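Staphylococcal enterotoxin-like toxin (Staphylococcus aureus, PDB 4DXF) binds carbohydrate as a superantigen-like protein of OB-fold and beta-grasp domains, and probably acts in staphylococcal immune evasion. Local coordinates at residues I37-M47 and A59-E70. Sequence-based numbering, arbitrary orientation.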
ATOM      1  N   ILE A  37       4.613  21.112   3.955  1.00 27.41           N
ATOM      2  CA  ILE A  37       3.382  21.129   4.768  1.00 28.25           C
ATOM      3  C   ILE A  37       3.112  22.562   5.187  1.00 31.09           C
ATOM      4  O   ILE A  37       3.971  23.199   5.795  1.00 31.65           O
ATOM      5  CB  ILE A  37       3.489  20.232   5.946  1.00 28.75           C
ATOM      6  CG1 ILE A  37       3.729  18.764   5.492  1.00 23.64           C
ATOM      7  CG2 ILE A  37       2.178  20.326   6.801  1.00 27.83           C
ATOM      8  CD1 ILE A  37       4.216  17.880   6.544  1.00 21.24           C
ATOM      9  N   LEU A  38       1.955  23.048   4.785  1.00 31.91           N
ATOM     10  CA  LEU A  38       1.531  24.418   5.059  1.00 35.36           C
ATOM     11  C   LEU A  38       0.643  24.470   6.281  1.00 36.42           C
ATOM     12  O   LEU A  38       0.533  23.514   7.027  1.00 37.63           O
ATOM     13  CB  LEU A  38       0.748  24.929   3.863  1.00 34.80           C
ATOM     14  CG  LEU A  38       1.382  24.828   2.480  1.00 35.83           C
ATOM     15  CD1 LEU A  38       0.361  25.208   1.447  1.00 39.00           C
ATOM     16  CD2 LEU A  38       2.633  25.706   2.386  1.00 37.82           C
ATOM     17  N   LYS A  39      -0.027  25.599   6.476  1.00 39.91           N
ATOM     18  CA  LYS A  39      -0.897  25.796   7.645  1.00 42.08           C
ATOM     19  C   LYS A  39      -2.124  24.861   7.553  1.00 42.11           C
ATOM     20  O   LYS A  39      -2.709  24.733   6.468  1.00 42.43           O
ATOM     21  CB  LYS A  39      -1.336  27.271   7.579  1.00 42.71           C
ATOM     22  CG  LYS A  39      -2.115  27.834   8.763  1.00 46.32           C
ATOM     23  CD  LYS A  39      -2.597  29.235   8.367  1.00 51.95           C
ATOM     24  CE  LYS A  39      -1.403  30.202   8.331  1.00 52.69           C
ATOM     25  NZ  LYS A  39      -1.815  31.649   8.358  1.00 57.78           N
ATOM     26  N   LYS A  40      -2.526  24.217   8.656  1.00 42.99           N
ATOM     27  CA  LYS A  40      -3.784  23.393   8.637  1.00 43.78           C
ATOM     28  C   LYS A  40      -5.018  24.175   8.130  1.00 44.09           C
ATOM     29  O   LYS A  40      -5.258  25.320   8.538  1.00 43.49           O
ATOM     30  CB  LYS A  40      -4.051  22.791  10.017  1.00 44.25           C
ATOM     31  CG  LYS A  40      -5.296  21.877  10.165  1.00 45.39           C
ATOM     32  CD  LYS A  40      -5.319  21.371  11.621  1.00 45.93           C
ATOM     33  CE  LYS A  40      -6.740  21.103  12.106  1.00 48.69           C
ATOM     34  NZ  LYS A  40      -7.231  19.812  11.554  1.00 48.02           N
ATOM     35  N   TRP A  41      -5.785  23.594   7.223  1.00 43.74           N
ATOM     36  CA  TRP A  41      -6.959  24.296   6.709  1.00 44.70           C
ATOM     37  C   TRP A  41      -8.234  23.437   6.704  1.00 44.50           C
ATOM     38  O   TRP A  41      -9.277  23.893   6.230  1.00 44.77           O
ATOM     39  CB  TRP A  41      -6.710  24.878   5.306  1.00 45.43           C
ATOM     40  CG  TRP A  41      -6.261  23.838   4.317  1.00 47.10           C
ATOM     41  CD1 TRP A  41      -4.969  23.442   4.074  1.00 49.12           C
ATOM     42  CD2 TRP A  41      -7.094  23.058   3.430  1.00 50.66           C
ATOM     43  NE1 TRP A  41      -4.947  22.461   3.092  1.00 48.50           N
ATOM     44  CE2 TRP A  41      -6.233  22.207   2.682  1.00 49.69           C
ATOM     45  CE3 TRP A  41      -8.481  23.003   3.185  1.00 50.07           C
ATOM     46  CZ2 TRP A  41      -6.719  21.302   1.719  1.00 49.71           C
ATOM     47  CZ3 TRP A  41      -8.964  22.094   2.243  1.00 51.07           C
ATOM     48  CH2 TRP A  41      -8.084  21.261   1.517  1.00 50.69           C
ATOM     49  N   THR A  42      -8.138  22.200   7.191  1.00 43.39           N
ATOM     50  CA  THR A  42      -9.331  21.357   7.352  1.00 42.56           C
ATOM     51  C   THR A  42      -9.169  20.371   8.464  1.00 41.49           C
ATOM     52  O   THR A  42      -8.372  20.547   9.380  1.00 41.91           O
ATOM     53  CB  THR A  42      -9.811  20.643   6.042  1.00 42.99           C
ATOM     54  OG1 THR A  42     -10.265  21.614   5.110  1.00 44.53           O
ATOM     55  CG2 THR A  42     -10.996  19.736   6.300  1.00 41.22           C
ATOM     56  N   THR A  43      -9.964  19.321   8.391  1.00 41.17           N
ATOM     57  CA  THR A  43      -9.999  18.356   9.453  1.00 39.96           C
ATOM     58  C   THR A  43      -8.749  17.500   9.420  1.00 40.26           C
ATOM     59  O   THR A  43      -8.517  16.693  10.316  1.00 40.07           O
ATOM     60  CB  THR A  43     -11.307  17.531   9.390  1.00 40.22           C
ATOM     61  OG1 THR A  43     -11.544  17.126   8.033  1.00 40.54           O
ATOM     62  CG2 THR A  43     -12.492  18.426   9.875  1.00 38.40           C
ATOM     63  N   ILE A  44      -7.928  17.672   8.375  1.00 40.11           N
ATOM     64  CA  ILE A  44      -6.587  17.038   8.379  1.00 38.61           C
ATOM     65  C   ILE A  44      -5.595  17.848   7.601  1.00 36.28           C
ATOM     66  O   ILE A  44      -5.945  18.742   6.845  1.00 36.97           O
ATOM     67  CB  ILE A  44      -6.541  15.563   7.860  1.00 38.19           C
ATOM     68  CG1 ILE A  44      -7.005  15.484   6.412  1.00 39.38           C
ATOM     69  CG2 ILE A  44      -7.269  14.593   8.881  1.00 42.07           C
ATOM     70  CD1 ILE A  44      -6.743  14.123   5.812  1.00 41.47           C
ATOM     71  N   ARG A  45      -4.355  17.443   7.768  1.00 34.43           N
ATOM     72  CA  ARG A  45      -3.221  18.090   7.159  1.00 31.78           C
ATOM     73  C   ARG A  45      -2.704  17.240   5.990  1.00 30.35           C
ATOM     74  O   ARG A  45      -2.992  16.019   5.909  1.00 29.76           O
ATOM     75  CB  ARG A  45      -2.154  18.216   8.236  1.00 31.86           C
ATOM     76  CG  ARG A  45      -2.611  19.272   9.311  1.00 31.31           C
ATOM     77  CD  ARG A  45      -1.738  19.185  10.480  1.00 35.50           C
ATOM     78  NE  ARG A  45      -0.328  19.519  10.220  1.00 35.56           N
ATOM     79  CZ  ARG A  45       0.705  18.675  10.380  1.00 37.90           C
ATOM     80  NH1 ARG A  45       0.531  17.390  10.748  1.00 36.30           N
ATOM     81  NH2 ARG A  45       1.943  19.107  10.139  1.00 35.19           N
ATOM     82  N   PHE A  46      -1.958  17.916   5.117  1.00 28.50           N
ATOM     83  CA  PHE A  46      -1.475  17.355   3.850  1.00 26.75           C
ATOM     84  C   PHE A  46       0.006  17.638   3.725  1.00 27.29           C
ATOM     85  O   PHE A  46       0.502  18.648   4.208  1.00 27.55           O
ATOM     86  CB  PHE A  46      -2.190  17.902   2.646  1.00 25.40           C
ATOM     87  CG  PHE A  46      -3.692  17.590   2.639  1.00 30.44           C
ATOM     88  CD1 PHE A  46      -4.150  16.345   2.242  1.00 33.19           C
ATOM     89  CD2 PHE A  46      -4.607  18.545   3.065  1.00 30.70           C
ATOM     90  CE1 PHE A  46      -5.531  16.011   2.258  1.00 35.26           C
ATOM     91  CE2 PHE A  46      -5.995  18.235   3.098  1.00 34.66           C
ATOM     92  CZ  PHE A  46      -6.438  16.977   2.678  1.00 35.15           C
ATOM     93  N   MET A  47       0.698  16.691   3.133  1.00 24.74           N
ATOM     94  CA  MET A  47       2.066  16.916   2.627  1.00 24.69           C
ATOM     95  C   MET A  47       1.944  17.145   1.118  1.00 25.30           C
ATOM     96  O   MET A  47       1.430  16.283   0.371  1.00 25.57           O
ATOM     97  CB  MET A  47       2.977  15.689   2.954  1.00 21.65           C
ATOM     98  CG  MET A  47       4.435  15.938   2.340  1.00 23.98           C
ATOM     99  SD  MET A  47       5.561  14.666   2.680  1.00 26.10           S
ATOM    100  CE  MET A  47       5.917  14.831   4.372  1.00 27.55           C
ATOM    101  N   ALA A  59      -2.630  13.078   2.103  1.00 21.87           N
ATOM    102  CA  ALA A  59      -3.142  13.065   3.469  1.00 22.95           C
ATOM    103  C   ALA A  59      -2.284  12.503   4.582  1.00 23.67           C
ATOM    104  O   ALA A  59      -1.743  11.376   4.525  1.00 22.43           O
ATOM    105  CB  ALA A  59      -4.607  12.420   3.496  1.00 23.63           C
ATOM    106  N   LEU A  60      -2.137  13.282   5.662  1.00 23.11           N
ATOM    107  CA  LEU A  60      -1.373  12.829   6.817  1.00 26.94           C
ATOM    108  C   LEU A  60      -2.301  12.152   7.838  1.00 29.74           C
ATOM    109  O   LEU A  60      -3.002  12.817   8.616  1.00 31.55           O
ATOM    110  CB  LEU A  60      -0.614  13.970   7.467  1.00 26.63           C
ATOM    111  CG  LEU A  60       0.293  14.658   6.415  1.00 28.41           C
ATOM    112  CD1 LEU A  60       0.869  16.022   6.894  1.00 26.90           C
ATOM    113  CD2 LEU A  60       1.469  13.698   6.074  1.00 30.50           C
ATOM    114  N   VAL A  61      -2.320  10.827   7.783  1.00 30.34           N
ATOM    115  CA  VAL A  61      -3.233  10.029   8.600  1.00 30.55           C
ATOM    116  C   VAL A  61      -2.409   9.210   9.522  1.00 30.27           C
ATOM    117  O   VAL A  61      -1.172   9.109   9.356  1.00 29.91           O
ATOM    118  CB  VAL A  61      -4.159   9.127   7.732  1.00 30.16           C
ATOM    119  CG1 VAL A  61      -5.065   9.980   6.876  1.00 30.25           C
ATOM    120  CG2 VAL A  61      -3.288   8.150   6.863  1.00 32.69           C
ATOM    121  N   GLY A  62      -3.060   8.619  10.534  1.00 29.74           N
ATOM    122  CA  GLY A  62      -2.399   7.781  11.479  1.00 29.42           C
ATOM    123  C   GLY A  62      -1.199   8.448  12.111  1.00 31.83           C
ATOM    124  O   GLY A  62      -1.287   9.631  12.563  1.00 30.24           O
ATOM    125  N   LYS A  63      -0.076   7.725  12.096  1.00 30.95           N
ATOM    126  CA  LYS A  63       1.170   8.179  12.743  1.00 33.16           C
ATOM    127  C   LYS A  63       1.841   9.380  12.037  1.00 32.30           C
ATOM    128  O   LYS A  63       2.583  10.131  12.682  1.00 32.42           O
ATOM    129  CB  LYS A  63       2.176   7.045  12.878  1.00 33.15           C
ATOM    130  CG  LYS A  63       1.845   6.011  13.994  1.00 38.47           C
ATOM    131  CD  LYS A  63       3.031   5.055  14.237  1.00 42.52           C
ATOM    132  CE  LYS A  63       2.639   3.755  14.995  1.00 43.73           C
ATOM    133  NZ  LYS A  63       1.624   2.927  14.212  1.00 41.06           N
ATOM    134  N   ASP A  64       1.528   9.594  10.759  1.00 31.86           N
ATOM    135  CA  ASP A  64       2.103  10.697   9.978  1.00 32.24           C
ATOM    136  C   ASP A  64       1.787  12.087  10.479  1.00 33.56           C
ATOM    137  O   ASP A  64       2.531  13.018  10.151  1.00 32.34           O
ATOM    138  CB  ASP A  64       1.712  10.624   8.502  1.00 30.99           C
ATOM    139  CG  ASP A  64       2.584   9.665   7.733  1.00 28.90           C
ATOM    140  OD1 ASP A  64       3.554   9.099   8.308  1.00 26.88           O
ATOM    141  OD2 ASP A  64       2.278   9.465   6.541  1.00 32.76           O
ATOM    142  N   ASP A  65       0.662  12.262  11.179  1.00 33.94           N
ATOM    143  CA  ASP A  65       0.263  13.606  11.546  1.00 35.93           C
ATOM    144  C   ASP A  65       1.236  14.183  12.555  1.00 35.38           C
ATOM    145  O   ASP A  65       1.709  15.293  12.345  1.00 36.81           O
ATOM    146  CB  ASP A  65      -1.189  13.727  12.018  1.00 35.65           C
ATOM    147  CG  ASP A  65      -1.571  15.182  12.304  1.00 38.98           C
ATOM    148  OD1 ASP A  65      -1.805  15.967  11.349  1.00 42.65           O
ATOM    149  OD2 ASP A  65      -1.619  15.522  13.494  1.00 41.80           O
ATOM    150  N   LYS A  66       1.637  13.399  13.558  1.00 36.41           N
ATOM    151  CA  LYS A  66       2.632  13.871  14.561  1.00 37.63           C
ATOM    152  C   LYS A  66       4.032  13.794  14.012  1.00 37.01           C
ATOM    153  O   LYS A  66       4.921  14.503  14.482  1.00 37.88           O
ATOM    154  CB  LYS A  66       2.621  13.019  15.841  1.00 38.19           C
ATOM    155  CG  LYS A  66       1.521  13.335  16.847  1.00 42.08           C
ATOM    156  CD  LYS A  66       1.419  12.170  17.871  1.00 47.91           C
ATOM    157  CE  LYS A  66       0.326  12.368  18.940  1.00 49.92           C
ATOM    158  NZ  LYS A  66      -0.967  12.709  18.298  1.00 51.24           N
ATOM    159  N   LYS A  67       4.240  12.920  13.028  1.00 35.30           N
ATOM    160  CA  LYS A  67       5.569  12.646  12.514  1.00 33.88           C
ATOM    161  C   LYS A  67       6.100  13.839  11.729  1.00 32.14           C
ATOM    162  O   LYS A  67       7.294  14.144  11.798  1.00 32.69           O
ATOM    163  CB  LYS A  67       5.510  11.418  11.584  1.00 33.54           C
ATOM    164  CG  LYS A  67       6.882  10.903  11.116  1.00 35.39           C
ATOM    165  CD  LYS A  67       6.731   9.543  10.395  1.00 34.66           C
ATOM    166  CE  LYS A  67       8.048   9.039   9.834  1.00 36.13           C
ATOM    167  NZ  LYS A  67       7.940   7.581   9.351  1.00 34.59           N
ATOM    168  N   TYR A  68       5.232  14.501  10.971  1.00 31.37           N
ATOM    169  CA  TYR A  68       5.650  15.607  10.084  1.00 32.31           C
ATOM    170  C   TYR A  68       5.040  16.975  10.436  1.00 31.95           C
ATOM    171  O   TYR A  68       3.870  17.232  10.117  1.00 31.51           O
ATOM    172  CB  TYR A  68       5.321  15.337   8.612  1.00 31.59           C
ATOM    173  CG  TYR A  68       5.909  14.068   8.099  1.00 30.61           C
ATOM    174  CD1 TYR A  68       7.241  14.001   7.717  1.00 30.33           C
ATOM    175  CD2 TYR A  68       5.106  12.930   7.971  1.00 27.87           C
ATOM    176  CE1 TYR A  68       7.791  12.774   7.219  1.00 29.00           C
ATOM    177  CE2 TYR A  68       5.640  11.718   7.539  1.00 26.50           C
ATOM    178  CZ  TYR A  68       6.971  11.665   7.107  1.00 27.69           C
ATOM    179  OH  TYR A  68       7.512  10.462   6.663  1.00 26.53           O
ATOM    180  N   GLY A  69       5.858  17.857  11.028  1.00 32.24           N
ATOM    181  CA  GLY A  69       5.421  19.219  11.348  1.00 32.04           C
ATOM    182  C   GLY A  69       5.371  20.169  10.174  1.00 32.76           C
ATOM    183  O   GLY A  69       5.812  19.835   9.068  1.00 32.14           O
ATOM    184  N   GLU A  70       4.841  21.377  10.401  1.00 30.93           N
ATOM    185  CA  GLU A  70       4.763  22.384   9.383  1.00 28.75           C
ATOM    186  C   GLU A  70       6.144  22.636   8.761  1.00 28.36           C
ATOM    187  O   GLU A  70       7.111  22.632   9.473  1.00 29.00           O
ATOM    188  CB  GLU A  70       4.255  23.711  10.013  1.00 30.18           C
ATOM    189  CG  GLU A  70       4.182  24.835   8.990  1.00 32.10           C
ATOM    190  CD  GLU A  70       3.645  26.148   9.540  1.00 41.18           C
ATOM    191  OE1 GLU A  70       4.442  27.099   9.689  1.00 46.03           O
ATOM    192  OE2 GLU A  70       2.445  26.237   9.829  1.00 43.20           O
TER
HETATM  193  O   HOH W   1      -3.482  15.225   9.596  1.00 30.85           O
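Arg45 binds Asp65 of the short helix 64-67 and the carbonyl of Tyr68 just past its end. Its CB lies 4.0 Å from Leu60 CD1. A chi1 of -70° sets CG beside the backbone N, and CG and NE both stay 4.0 Å from Asp65 OD1. Between them CD comes closer, 3.3 Å from Asp65 OD1. The chain then bends at chi3 (63°), which turns the guanidinium group toward the end of the helix. There Arg45 NH1 forms a salt bridge with Asp65 OD1 at 2.8 Å. OD1 lies in the guanidinium plane, but NH1 meets it from above the carboxylate, and the two planes stand 83° apart. NH1 also makes weak bonds to the carbonyl oxygens of Asp65 and Tyr68. Arg45 NH2 makes a nearly straight bond of 2.7 Å to Tyr68 O, in the carbonyl plane and on a lone pair. Leu60 CD1 lies over one guanidinium face, toward its rim. A water joins Arg45 N, Leu60 O and Asp65 OD1, so OD1 has two partners, Arg45 NH1 and the water.

The backbones are joined by Leu60 N to Arg45 O, 2.9 Å. Met47 sets its CE over the Tyr68 ring in a CH-pi contact. Ile37 CD1 packs on Tyr68 CB at 3.5 Å. Ile97 of strand 92-99 touches Leu60 and Tyr68. The contact ties the loop before strand 46-49 to the helix after strand 56-59, within the OB-fold domain of the superantigen fold.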